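Local coordinates for cell division control protein 4 (Saccharomyces cerevisiae, PDB 3V7D), which serves as the substrate-recognition subunit of an SCF ubiquitin ligase, binding phosphorylated target proteins such as the CDK inhibitor SIC1 and directing their ubiquitination, at residues C194-F199 and H247-V252; E200-T205 and H230-P235; D141-V146 and L155-G160; Y134-A139 and L168-G173. The protein carries 1 engineered substitution. One frame throughout, in Å; residues are numbered along the deposited sequence.

Contact 1 (C194-F199 and H247-V252); sequences CCTHVF and HDYPLV
A parallel edge strand added to a WD40 propeller blade brings T196, H197 and V198 alongside P250, L251 and V252. Two backbone bonds define the register: L251 N gives to T196 O at 2.8 Å, and V198 N to L251 O at 3.0 Å, so L251 is held at both its N and its O. Just before the pairing, a cis peptide bond joins Y249 to P250, and the Y249 ring lies beside T196. T196 CG2 sits over one face of that ring, 3.9 Å from its centroid and only 11° off the normal, a CH-pi contact; H247 CB lies over the opposite face. With OG1 of T196 between the backbone N and carbonyl carbon (chi1 54°), the hydroxyl is turned to H197 ND1, 2.9 Å away, while the methyl is left for the ring. C194 SG approaches Y249 CD2 obliquely at 4.1 Å. Were Y249 an alanine, the T196 methyl would probably lose the flat surface it packs on, and a gap would be likely to open between T196 and H247. On the face that carries V198 and V252, P250 CB packs against C195 SG at 3.8 Å and V198 CG2 at 4.0 Å. Strand 194-199 lies between 251-253 and the antiparallel strand 185-189, where T196 and H197 both face V187 in a classic beta bulge.

Contact 2 (E200-T205 and H230-P235); sequences EGHNST and HVWKLP. Unlike the reference sequence in segment 200-205: E200 (reference Lys).
H202 and H230 pack ring against ring in the third WD repeat, and this pair is the tight part of the contact. Their centroids are 3.9 Å apart and their planes inclined at 39°, an oblique meeting of the two rings. H202 sets its ring beside its own backbone N (chi1 -82°), laying it across H230. H230 CG lies over one face of H202, offset toward the rim, and H202 CE1 comes to 3.1 Å from H230 ND1, the side chains running in opposite senses alongside one another. H202 ND1 and H230 ND1 are 3.4 Å apart, at a poor angle for a hydrogen bond. The polar ends of H202 have other partners: NE2 bonds T222 OG1, which also bonds W232 NE1, and ND1 bonds D226 OD2. This is the Asp-His-Ser/Thr-Trp tetrad known from WD40 blades, with H230 packed on its histidine. Cutting H230 back to alanine is likely to open a gap over that histidine face, leaving the ring to its bonds with T222 and D226 and freer to shift. The backbone angles of G201 (phi 156°) by themselves call for glycine, and a CB would also fall 3.3 Å from both W232 CH2 and H230 CD2. The contact loosens toward E200, an engineered residue: its O meets W232 CH2 at 3.5 Å at the indole edge, while its CB points away and the residue is partly exposed. Strand 229-233 lies between the antiparallel strands 218-224 and 262-266, and the 200-205 loop passes its start before strand 206-213.

Contact 3 (D141-V146 and L155-G160); sequences DKMIRV and LLQLSG
Q157 reaches from strand 153-158 across to M143 and R145 on the other arm of a beta hairpin. Its CG is anti to the backbone N (chi1 176°), which carries the chain over I144: CB stands 4.1 Å from I144 O, and CG 3.7 Å from the same oxygen. CD then comes to 3.6 Å from M143 CG, where the two side chains cross obliquely. At the tip the amide splits its contacts. OE1 accepts from R145 NH1 at 2.9 Å, the donor rising 60° above the carbonyl plane, with the guanidinium and amide planes turned 84° apart. It also takes a proton from a water, 2.8 Å away, that gives its other to D141 OD2. Q157 NE2 lies 3.8 Å from M143 SD. That sulfur also packs on the S159 side chain. Two bonds grip the amide oxygen and probably limit its rotation. Beneath it the backbone forms an antiparallel ladder in which I144 and L158 are a hydrogen-bonded pair, with L158 N to I144 O at 2.6 Å; R145 and Q157 form the non-hydrogen-bonded pair. V146 O accepts from L155 N and, weakly, from L156 N, where both leucines face V146 in a classic beta bulge. At the other end D141 OD1 receives M143 N, an Asx turn. Strand 153-158 is an edge strand of its four-stranded blade, and strand 144-148 pairs on its far side with 134-139; I144 and L158 also touch W188 of strand 185-189 in the adjoining sheet.

Contact 4 (Y134-A139 and L168-G173); sequences YVITGA and LKYAHG
Y134, I136 and G138 of one propeller blade pack against L168 and Y170 of the next, and the interface is built from apolar contacts between two separate sheets. The axes of strands 134-139 and 168-170 approach to 8.3 Å with their directions 163° apart, too far for backbone pairing. Among the aliphatic contacts, L168 CD1 is the central atom: it meets I136 CG2 at 3.8 Å, T137 C at 3.7 Å and G138 N at 3.6 Å. G138 has no side chain, and the methyl rests on the T137-G138 peptide. The aromatic contacts come from Y170, whose chi1 of -178° sets the ring opposite its own N and carries it toward the other sheet. I136 CD1 touches Y170 CD1 at 3.7 Å, the two side chains crossing at about a right angle. Y134 meets the far part of the same ring, CD2 to Y170 CE1 at 3.7 Å, in an oblique approach. Y170 OH lies at the edge of the Y134 ring, in its plane, 3.8 Å from CE2. The polar partners of this buried hydroxyl lie outside the two segments: it bonds D132 OD2 and G174 N, which would hold the phenol in place at the Y134 edge. The CB of T137 points away from strand 168-170, and its hydroxyl bonds H120 NE2. Strand 134-139 runs between 125-131 and 144-148 in its sheet, whereas 165-170 is an outermost strand of the next sheet, where K169 reaches L209 and I211 of strand 206-213.

Contacts 3 and 4 are the most closely joined, their centres about 10 Å apart: strands 134-139 and 144-148 are neighbours in one blade, and R145 N lies 2.9 Å from T137 O, a probable hydrogen bond. Contact 1, on the next blade, touches contact 3 where C194 N meets L158 CD2 at 3.8 Å. Contact 2 belongs to the blade after that and is nested along the chain within the loop closed by contact 1; F199 CB packs on W232 CZ3 at 3.5 Å. L234 CD2 also reaches A171 CB of contact 4 at 3.9 Å. In contact 2, T205 N bonds a modified side chain of the bound peptide, consistent with a role for this loop in recognising phosphorylated targets.

Contact 1 (C194-F199 and H247-V252)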
# COMPACT_ATOMS: atom_id res chain seq x y z
N CYS B 194 -12.33 -30.21 -6.04
CA CYS B 194 -12.73 -30.62 -7.38
C CYS B 194 -13.06 -29.46 -8.29
O CYS B 194 -13.19 -28.31 -7.85
CB CYS B 194 -13.95 -31.55 -7.30
SG CYS B 194 -15.49 -30.71 -6.86
N CYS B 195 -13.20 -29.76 -9.58
CA CYS B 195 -13.70 -28.79 -10.55
C CYS B 195 -15.23 -28.79 -10.50
O CYS B 195 -15.85 -29.85 -10.49
CB CYS B 195 -13.22 -29.15 -11.95
SG CYS B 195 -13.86 -28.06 -13.24
N THR B 196 -15.82 -27.60 -10.47
CA THR B 196 -17.28 -27.51 -10.43
C THR B 196 -17.89 -27.17 -11.79
O THR B 196 -19.01 -27.57 -12.08
CB THR B 196 -17.76 -26.48 -9.37
OG1 THR B 196 -17.13 -25.22 -9.61
CG2 THR B 196 -17.42 -26.96 -7.97
N HIS B 197 -17.14 -26.43 -12.61
CA HIS B 197 -17.63 -26.03 -13.92
C HIS B 197 -16.54 -26.07 -14.98
O HIS B 197 -15.40 -25.65 -14.73
CB HIS B 197 -18.23 -24.61 -13.87
CG HIS B 197 -19.33 -24.45 -12.87
ND1 HIS B 197 -19.10 -24.37 -11.51
CD2 HIS B 197 -20.67 -24.35 -13.03
CE1 HIS B 197 -20.26 -24.23 -10.88
NE2 HIS B 197 -21.22 -24.22 -11.78
N VAL B 198 -16.88 -26.56 -16.16
CA VAL B 198 -15.99 -26.47 -17.32
C VAL B 198 -16.69 -25.70 -18.44
O VAL B 198 -17.66 -26.18 -19.02
CB VAL B 198 -15.59 -27.86 -17.84
CG1 VAL B 198 -14.66 -27.72 -19.04
CG2 VAL B 198 -14.92 -28.67 -16.74
N PHE B 199 -16.20 -24.50 -18.73
CA PHE B 199 -16.79 -23.66 -19.77
C PHE B 199 -16.01 -23.76 -21.07
O PHE B 199 -14.84 -23.36 -21.15
CB PHE B 199 -16.84 -22.19 -19.33
CG PHE B 199 -17.71 -21.94 -18.12
CD1 PHE B 199 -18.68 -22.85 -17.75
CD2 PHE B 199 -17.55 -20.79 -17.37
CE1 PHE B 199 -19.48 -22.62 -16.64
CE2 PHE B 199 -18.34 -20.55 -16.26
CZ PHE B 199 -19.31 -21.47 -15.90
N HIS B 247 -23.37 -32.71 -6.36
CA HIS B 247 -23.81 -32.65 -7.75
C HIS B 247 -23.18 -33.73 -8.62
O HIS B 247 -22.75 -34.78 -8.13
CB HIS B 247 -23.49 -31.28 -8.35
CG HIS B 247 -24.55 -30.25 -8.12
ND1 HIS B 247 -25.13 -29.54 -9.14
CD2 HIS B 247 -25.14 -29.82 -6.98
CE1 HIS B 247 -26.04 -28.71 -8.64
NE2 HIS B 247 -26.06 -28.87 -7.33
N ASP B 248 -23.14 -33.46 -9.92
CA ASP B 248 -22.48 -34.31 -10.90
C ASP B 248 -21.23 -33.60 -11.39
O ASP B 248 -20.97 -33.54 -12.59
CB ASP B 248 -23.42 -34.60 -12.07
CG ASP B 248 -24.47 -33.52 -12.26
OD1 ASP B 248 -24.94 -32.97 -11.24
OD2 ASP B 248 -24.83 -33.22 -13.41
N TYR B 249 -20.47 -33.04 -10.45
CA TYR B 249 -19.27 -32.26 -10.76
C TYR B 249 -18.25 -33.06 -11.57
O TYR B 249 -18.00 -34.23 -11.27
CB TYR B 249 -18.62 -31.74 -9.47
CG TYR B 249 -19.43 -30.66 -8.77
CD1 TYR B 249 -20.03 -29.63 -9.49
CD2 TYR B 249 -19.60 -30.68 -7.39
CE1 TYR B 249 -20.76 -28.65 -8.86
CE2 TYR B 249 -20.34 -29.70 -6.75
CZ TYR B 249 -20.92 -28.69 -7.49
OH TYR B 249 -21.65 -27.71 -6.86
N PRO B 250 -17.66 -32.43 -12.60
CA PRO B 250 -17.90 -31.03 -12.95
C PRO B 250 -19.12 -30.83 -13.86
O PRO B 250 -19.45 -31.71 -14.66
CB PRO B 250 -16.63 -30.66 -13.73
CG PRO B 250 -16.26 -31.93 -14.41
CD PRO B 250 -16.63 -33.04 -13.45
N LEU B 251 -19.77 -29.69 -13.71
CA LEU B 251 -20.84 -29.30 -14.63
C LEU B 251 -20.20 -28.84 -15.93
O LEU B 251 -19.63 -27.75 -16.00
CB LEU B 251 -21.67 -28.16 -14.03
CG LEU B 251 -22.89 -28.53 -13.18
CD1 LEU B 251 -22.50 -29.35 -11.97
CD2 LEU B 251 -23.63 -27.27 -12.76
N VAL B 252 -20.28 -29.68 -16.95
CA VAL B 252 -19.66 -29.37 -18.23
C VAL B 252 -20.64 -28.66 -19.17
O VAL B 252 -21.78 -29.08 -19.32
CB VAL B 252 -19.12 -30.64 -18.91
CG1 VAL B 252 -18.35 -30.29 -20.18
CG2 VAL B 252 -18.25 -31.43 -17.94

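Contact 2 (E200-T205 and H230-P235)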
# COMPACT_ATOMS: atom_id res chain seq x y z
N GLU B 200 -16.66 -24.29 -22.11
CA GLU B 200 -16.05 -24.34 -23.43
C GLU B 200 -16.61 -23.21 -24.28
O GLU B 200 -17.65 -22.64 -23.96
CB GLU B 200 -16.30 -25.70 -24.09
CG GLU B 200 -15.74 -26.88 -23.29
CD GLU B 200 -15.86 -28.21 -24.03
OE1 GLU B 200 -16.13 -28.20 -25.25
OE2 GLU B 200 -15.69 -29.26 -23.38
N GLY B 201 -15.90 -22.87 -25.35
CA GLY B 201 -16.32 -21.78 -26.21
C GLY B 201 -15.16 -21.18 -26.98
O GLY B 201 -15.27 -20.92 -28.18
N HIS B 202 -14.04 -20.96 -26.29
CA HIS B 202 -12.83 -20.47 -26.94
C HIS B 202 -12.36 -21.46 -27.99
O HIS B 202 -12.43 -22.67 -27.79
CB HIS B 202 -11.72 -20.22 -25.91
CG HIS B 202 -11.82 -18.90 -25.21
ND1 HIS B 202 -11.74 -17.70 -25.87
CD2 HIS B 202 -11.99 -18.60 -23.90
CE1 HIS B 202 -11.86 -16.71 -25.01
NE2 HIS B 202 -12.01 -17.23 -23.80
N ASN B 203 -11.88 -20.94 -29.12
CA ASN B 203 -11.44 -21.79 -30.21
C ASN B 203 -9.93 -21.96 -30.21
O ASN B 203 -9.35 -22.52 -31.15
CB ASN B 203 -11.93 -21.24 -31.55
CG ASN B 203 -13.44 -21.29 -31.68
OD1 ASN B 203 -14.09 -20.28 -31.93
ND2 ASN B 203 -14.00 -22.48 -31.50
N SER B 204 -9.29 -21.47 -29.15
CA SER B 204 -7.85 -21.56 -29.01
C SER B 204 -7.45 -21.44 -27.54
O SER B 204 -8.31 -21.34 -26.66
CB SER B 204 -7.16 -20.49 -29.85
OG SER B 204 -5.76 -20.69 -29.89
N THR B 205 -6.15 -21.44 -27.27
CA THR B 205 -5.62 -21.40 -25.90
C THR B 205 -6.11 -20.18 -25.12
O THR B 205 -6.04 -19.06 -25.60
CB THR B 205 -4.08 -21.39 -25.90
OG1 THR B 205 -3.58 -22.67 -26.31
CG2 THR B 205 -3.54 -21.06 -24.51
N HIS B 230 -13.93 -13.80 -23.88
CA HIS B 230 -15.24 -14.30 -23.50
C HIS B 230 -15.60 -13.80 -22.11
O HIS B 230 -14.73 -13.70 -21.24
CB HIS B 230 -15.26 -15.83 -23.51
CG HIS B 230 -15.38 -16.43 -24.88
ND1 HIS B 230 -14.70 -15.94 -25.97
CD2 HIS B 230 -16.11 -17.48 -25.34
CE1 HIS B 230 -14.99 -16.66 -27.04
NE2 HIS B 230 -15.85 -17.60 -26.68
N VAL B 231 -16.86 -13.45 -21.90
CA VAL B 231 -17.32 -13.01 -20.59
C VAL B 231 -18.28 -14.04 -19.99
O VAL B 231 -19.20 -14.52 -20.66
CB VAL B 231 -17.98 -11.61 -20.65
CG1 VAL B 231 -18.40 -11.16 -19.26
CG2 VAL B 231 -17.03 -10.60 -21.28
N TRP B 232 -18.06 -14.39 -18.73
CA TRP B 232 -18.90 -15.37 -18.05
C TRP B 232 -19.24 -14.91 -16.64
O TRP B 232 -18.44 -14.24 -15.99
CB TRP B 232 -18.21 -16.74 -17.95
CG TRP B 232 -17.18 -17.04 -19.00
CD1 TRP B 232 -15.94 -16.47 -19.13
CD2 TRP B 232 -17.29 -18.01 -20.04
NE1 TRP B 232 -15.28 -17.02 -20.20
CE2 TRP B 232 -16.09 -17.97 -20.78
CE3 TRP B 232 -18.29 -18.90 -20.43
CZ2 TRP B 232 -15.86 -18.79 -21.88
CZ3 TRP B 232 -18.06 -19.72 -21.53
CH2 TRP B 232 -16.86 -19.66 -22.24
N LYS B 233 -20.43 -15.27 -16.17
CA LYS B 233 -20.78 -15.06 -14.77
C LYS B 233 -20.12 -16.13 -13.92
O LYS B 233 -20.07 -17.30 -14.31
CB LYS B 233 -22.30 -15.09 -14.58
CG LYS B 233 -23.03 -13.91 -15.20
CD LYS B 233 -24.52 -13.96 -14.92
CE LYS B 233 -25.17 -15.12 -15.65
NZ LYS B 233 -25.14 -14.94 -17.13
N LEU B 234 -19.58 -15.73 -12.77
CA LEU B 234 -19.01 -16.68 -11.82
C LEU B 234 -20.13 -17.32 -11.01
O LEU B 234 -20.88 -16.63 -10.33
CB LEU B 234 -18.03 -15.98 -10.87
CG LEU B 234 -17.36 -16.85 -9.81
CD1 LEU B 234 -16.38 -17.84 -10.44
CD2 LEU B 234 -16.67 -16.00 -8.75
N PRO B 235 -20.26 -18.65 -11.11
CA PRO B 235 -21.31 -19.41 -10.42
C PRO B 235 -21.28 -19.23 -8.90
O PRO B 235 -20.20 -19.16 -8.30
CB PRO B 235 -20.99 -20.86 -10.79
CG PRO B 235 -20.27 -20.76 -12.09
CD PRO B 235 -19.45 -19.51 -11.99

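Contact 3 (D141-V146 and L155-G160)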
# COMPACT_ATOMS: atom_id res chain seq x y z
N ASP B 141 2.09 -29.16 -16.80
CA ASP B 141 1.82 -30.55 -16.45
C ASP B 141 0.32 -30.78 -16.27
O ASP B 141 -0.09 -31.80 -15.73
CB ASP B 141 2.59 -30.96 -15.19
CG ASP B 141 2.10 -30.26 -13.93
OD1 ASP B 141 1.43 -29.21 -14.04
OD2 ASP B 141 2.38 -30.76 -12.82
N LYS B 142 -0.47 -29.80 -16.70
CA LYS B 142 -1.94 -29.86 -16.66
C LYS B 142 -2.52 -29.81 -15.24
O LYS B 142 -3.73 -29.96 -15.06
CB LYS B 142 -2.46 -31.10 -17.41
CG LYS B 142 -1.92 -31.27 -18.82
CD LYS B 142 -2.40 -32.59 -19.45
CE LYS B 142 -1.78 -32.81 -20.81
NZ LYS B 142 -2.22 -34.09 -21.44
N MET B 143 -1.66 -29.58 -14.25
CA MET B 143 -2.08 -29.61 -12.85
C MET B 143 -2.16 -28.24 -12.19
O MET B 143 -1.45 -27.30 -12.56
CB MET B 143 -1.14 -30.50 -12.04
CG MET B 143 -1.06 -31.93 -12.53
SD MET B 143 -2.69 -32.68 -12.65
CE MET B 143 -2.26 -34.38 -13.01
N ILE B 144 -3.02 -28.14 -11.18
CA ILE B 144 -3.08 -26.98 -10.31
C ILE B 144 -2.79 -27.46 -8.89
O ILE B 144 -3.43 -28.38 -8.39
CB ILE B 144 -4.48 -26.34 -10.33
CG1 ILE B 144 -4.81 -25.82 -11.73
CG2 ILE B 144 -4.55 -25.20 -9.32
CD1 ILE B 144 -6.17 -25.17 -11.84
N ARG B 145 -1.80 -26.84 -8.25
CA ARG B 145 -1.45 -27.24 -6.89
C ARG B 145 -1.80 -26.15 -5.89
O ARG B 145 -1.58 -24.97 -6.14
CB ARG B 145 0.03 -27.63 -6.80
CG ARG B 145 0.37 -28.88 -7.60
CD ARG B 145 1.86 -29.22 -7.54
NE ARG B 145 2.26 -29.76 -6.24
CZ ARG B 145 2.16 -31.04 -5.90
NH1 ARG B 145 1.66 -31.92 -6.75
NH2 ARG B 145 2.56 -31.45 -4.70
N VAL B 146 -2.35 -26.57 -4.76
CA VAL B 146 -2.79 -25.66 -3.72
C VAL B 146 -1.99 -25.89 -2.44
O VAL B 146 -1.84 -27.03 -1.99
CB VAL B 146 -4.29 -25.84 -3.41
CG1 VAL B 146 -4.75 -24.82 -2.38
CG2 VAL B 146 -5.12 -25.73 -4.69
N LEU B 155 -1.43 -28.91 0.14
CA LEU B 155 -2.79 -29.28 0.51
C LEU B 155 -3.38 -30.33 -0.42
O LEU B 155 -3.71 -31.44 0.00
CB LEU B 155 -3.71 -28.06 0.54
CG LEU B 155 -3.72 -27.25 1.83
CD1 LEU B 155 -4.72 -26.11 1.74
CD2 LEU B 155 -4.04 -28.16 3.01
N LEU B 156 -3.53 -29.97 -1.69
CA LEU B 156 -4.07 -30.89 -2.68
C LEU B 156 -3.73 -30.46 -4.10
O LEU B 156 -3.38 -29.30 -4.34
CB LEU B 156 -5.59 -31.06 -2.52
CG LEU B 156 -6.50 -29.84 -2.41
CD1 LEU B 156 -6.66 -29.10 -3.74
CD2 LEU B 156 -7.86 -30.26 -1.88
N GLN B 157 -3.83 -31.40 -5.03
CA GLN B 157 -3.63 -31.12 -6.44
C GLN B 157 -4.96 -31.17 -7.17
O GLN B 157 -5.73 -32.12 -7.02
CB GLN B 157 -2.65 -32.13 -7.04
CG GLN B 157 -2.44 -31.99 -8.54
CD GLN B 157 -1.14 -32.63 -9.00
OE1 GLN B 157 -0.10 -31.98 -9.04
NE2 GLN B 157 -1.21 -33.91 -9.34
N LEU B 158 -5.25 -30.13 -7.94
CA LEU B 158 -6.46 -30.08 -8.74
C LEU B 158 -6.18 -30.51 -10.17
O LEU B 158 -5.49 -29.82 -10.92
CB LEU B 158 -7.07 -28.67 -8.71
CG LEU B 158 -7.61 -28.22 -7.36
CD1 LEU B 158 -7.96 -26.74 -7.37
CD2 LEU B 158 -8.82 -29.05 -6.97
N SER B 159 -6.71 -31.68 -10.55
CA SER B 159 -6.54 -32.21 -11.90
C SER B 159 -7.85 -32.19 -12.66
O SER B 159 -8.93 -32.22 -12.06
CB SER B 159 -6.01 -33.64 -11.85
OG SER B 159 -6.97 -34.50 -11.26
N GLY B 160 -7.77 -32.14 -13.99
CA GLY B 160 -8.96 -32.11 -14.82
C GLY B 160 -8.70 -31.50 -16.18
O GLY B 160 -9.29 -31.92 -17.18
O HOH W 1 2.37 -31.88 -10.44
O HOH W 2 -5.31 -32.17 -15.21
O HOH W 3 -6.21 -29.27 -13.98

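Contact 4 (Y134-A139 and L168-G173)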
# COMPACT_ATOMS: atom_id res chain seq x y z
N TYR B 134 -3.84 -19.23 0.93
CA TYR B 134 -3.59 -20.23 -0.10
C TYR B 134 -2.47 -19.77 -1.02
O TYR B 134 -2.40 -18.60 -1.38
CB TYR B 134 -4.82 -20.48 -0.96
CG TYR B 134 -5.97 -21.17 -0.27
CD1 TYR B 134 -5.82 -22.41 0.32
CD2 TYR B 134 -7.24 -20.59 -0.27
CE1 TYR B 134 -6.88 -23.05 0.93
CE2 TYR B 134 -8.31 -21.22 0.34
CZ TYR B 134 -8.13 -22.45 0.94
OH TYR B 134 -9.20 -23.07 1.54
N VAL B 135 -1.60 -20.70 -1.40
CA VAL B 135 -0.71 -20.48 -2.52
C VAL B 135 -1.14 -21.45 -3.60
O VAL B 135 -1.28 -22.65 -3.35
CB VAL B 135 0.77 -20.71 -2.18
CG1 VAL B 135 1.65 -20.31 -3.36
CG2 VAL B 135 1.15 -19.92 -0.94
N ILE B 136 -1.38 -20.93 -4.80
CA ILE B 136 -1.92 -21.74 -5.88
C ILE B 136 -1.07 -21.58 -7.13
O ILE B 136 -0.79 -20.46 -7.56
CB ILE B 136 -3.38 -21.34 -6.18
CG1 ILE B 136 -4.20 -21.32 -4.89
CG2 ILE B 136 -4.00 -22.29 -7.19
CD1 ILE B 136 -5.54 -20.64 -5.02
N THR B 137 -0.65 -22.71 -7.70
CA THR B 137 0.24 -22.69 -8.86
C THR B 137 -0.29 -23.54 -10.00
O THR B 137 -0.94 -24.56 -9.78
CB THR B 137 1.65 -23.20 -8.51
OG1 THR B 137 1.54 -24.46 -7.84
CG2 THR B 137 2.37 -22.21 -7.60
N GLY B 138 0.00 -23.12 -11.22
CA GLY B 138 -0.32 -23.89 -12.41
C GLY B 138 0.92 -24.14 -13.25
O GLY B 138 1.86 -23.35 -13.22
N ALA B 139 0.92 -25.24 -13.98
CA ALA B 139 2.04 -25.54 -14.88
C ALA B 139 1.59 -26.25 -16.15
O ALA B 139 0.40 -26.51 -16.35
CB ALA B 139 3.10 -26.35 -14.16
N LEU B 168 -4.49 -18.29 -13.94
CA LEU B 168 -5.16 -18.59 -12.68
C LEU B 168 -5.66 -17.31 -12.03
O LEU B 168 -4.97 -16.29 -12.04
CB LEU B 168 -4.18 -19.25 -11.70
CG LEU B 168 -3.94 -20.75 -11.76
CD1 LEU B 168 -2.97 -21.13 -10.65
CD2 LEU B 168 -5.24 -21.51 -11.63
N LYS B 169 -6.85 -17.37 -11.44
CA LYS B 169 -7.36 -16.23 -10.68
C LYS B 169 -8.19 -16.70 -9.50
O LYS B 169 -9.21 -17.38 -9.67
CB LYS B 169 -8.19 -15.31 -11.57
CG LYS B 169 -8.47 -13.94 -10.96
CD LYS B 169 -7.23 -13.06 -10.99
CE LYS B 169 -7.53 -11.67 -10.46
NZ LYS B 169 -6.42 -10.70 -10.76
N TYR B 170 -7.76 -16.33 -8.30
CA TYR B 170 -8.49 -16.67 -7.09
C TYR B 170 -9.65 -15.69 -6.92
O TYR B 170 -9.49 -14.49 -7.12
CB TYR B 170 -7.56 -16.61 -5.88
CG TYR B 170 -8.22 -17.00 -4.59
CD1 TYR B 170 -8.28 -18.32 -4.19
CD2 TYR B 170 -8.79 -16.04 -3.76
CE1 TYR B 170 -8.89 -18.69 -3.01
CE2 TYR B 170 -9.40 -16.39 -2.57
CZ TYR B 170 -9.45 -17.72 -2.20
OH TYR B 170 -10.05 -18.08 -1.02
N ALA B 171 -10.82 -16.22 -6.57
CA ALA B 171 -12.00 -15.38 -6.39
C ALA B 171 -12.22 -15.04 -4.92
O ALA B 171 -11.89 -13.94 -4.46
CB ALA B 171 -13.23 -16.05 -6.98
N HIS B 172 -12.79 -16.00 -4.19
CA HIS B 172 -13.12 -15.83 -2.78
C HIS B 172 -13.62 -17.17 -2.26
O HIS B 172 -14.13 -17.98 -3.03
CB HIS B 172 -14.22 -14.79 -2.60
CG HIS B 172 -15.53 -15.20 -3.20
ND1 HIS B 172 -15.83 -15.01 -4.53
CD2 HIS B 172 -16.61 -15.81 -2.65
CE1 HIS B 172 -17.04 -15.47 -4.78
NE2 HIS B 172 -17.54 -15.96 -3.65
N GLY B 173 -13.47 -17.40 -0.96
CA GLY B 173 -14.00 -18.60 -0.34
C GLY B 173 -13.52 -19.90 -0.94
O GLY B 173 -14.28 -20.86 -1.06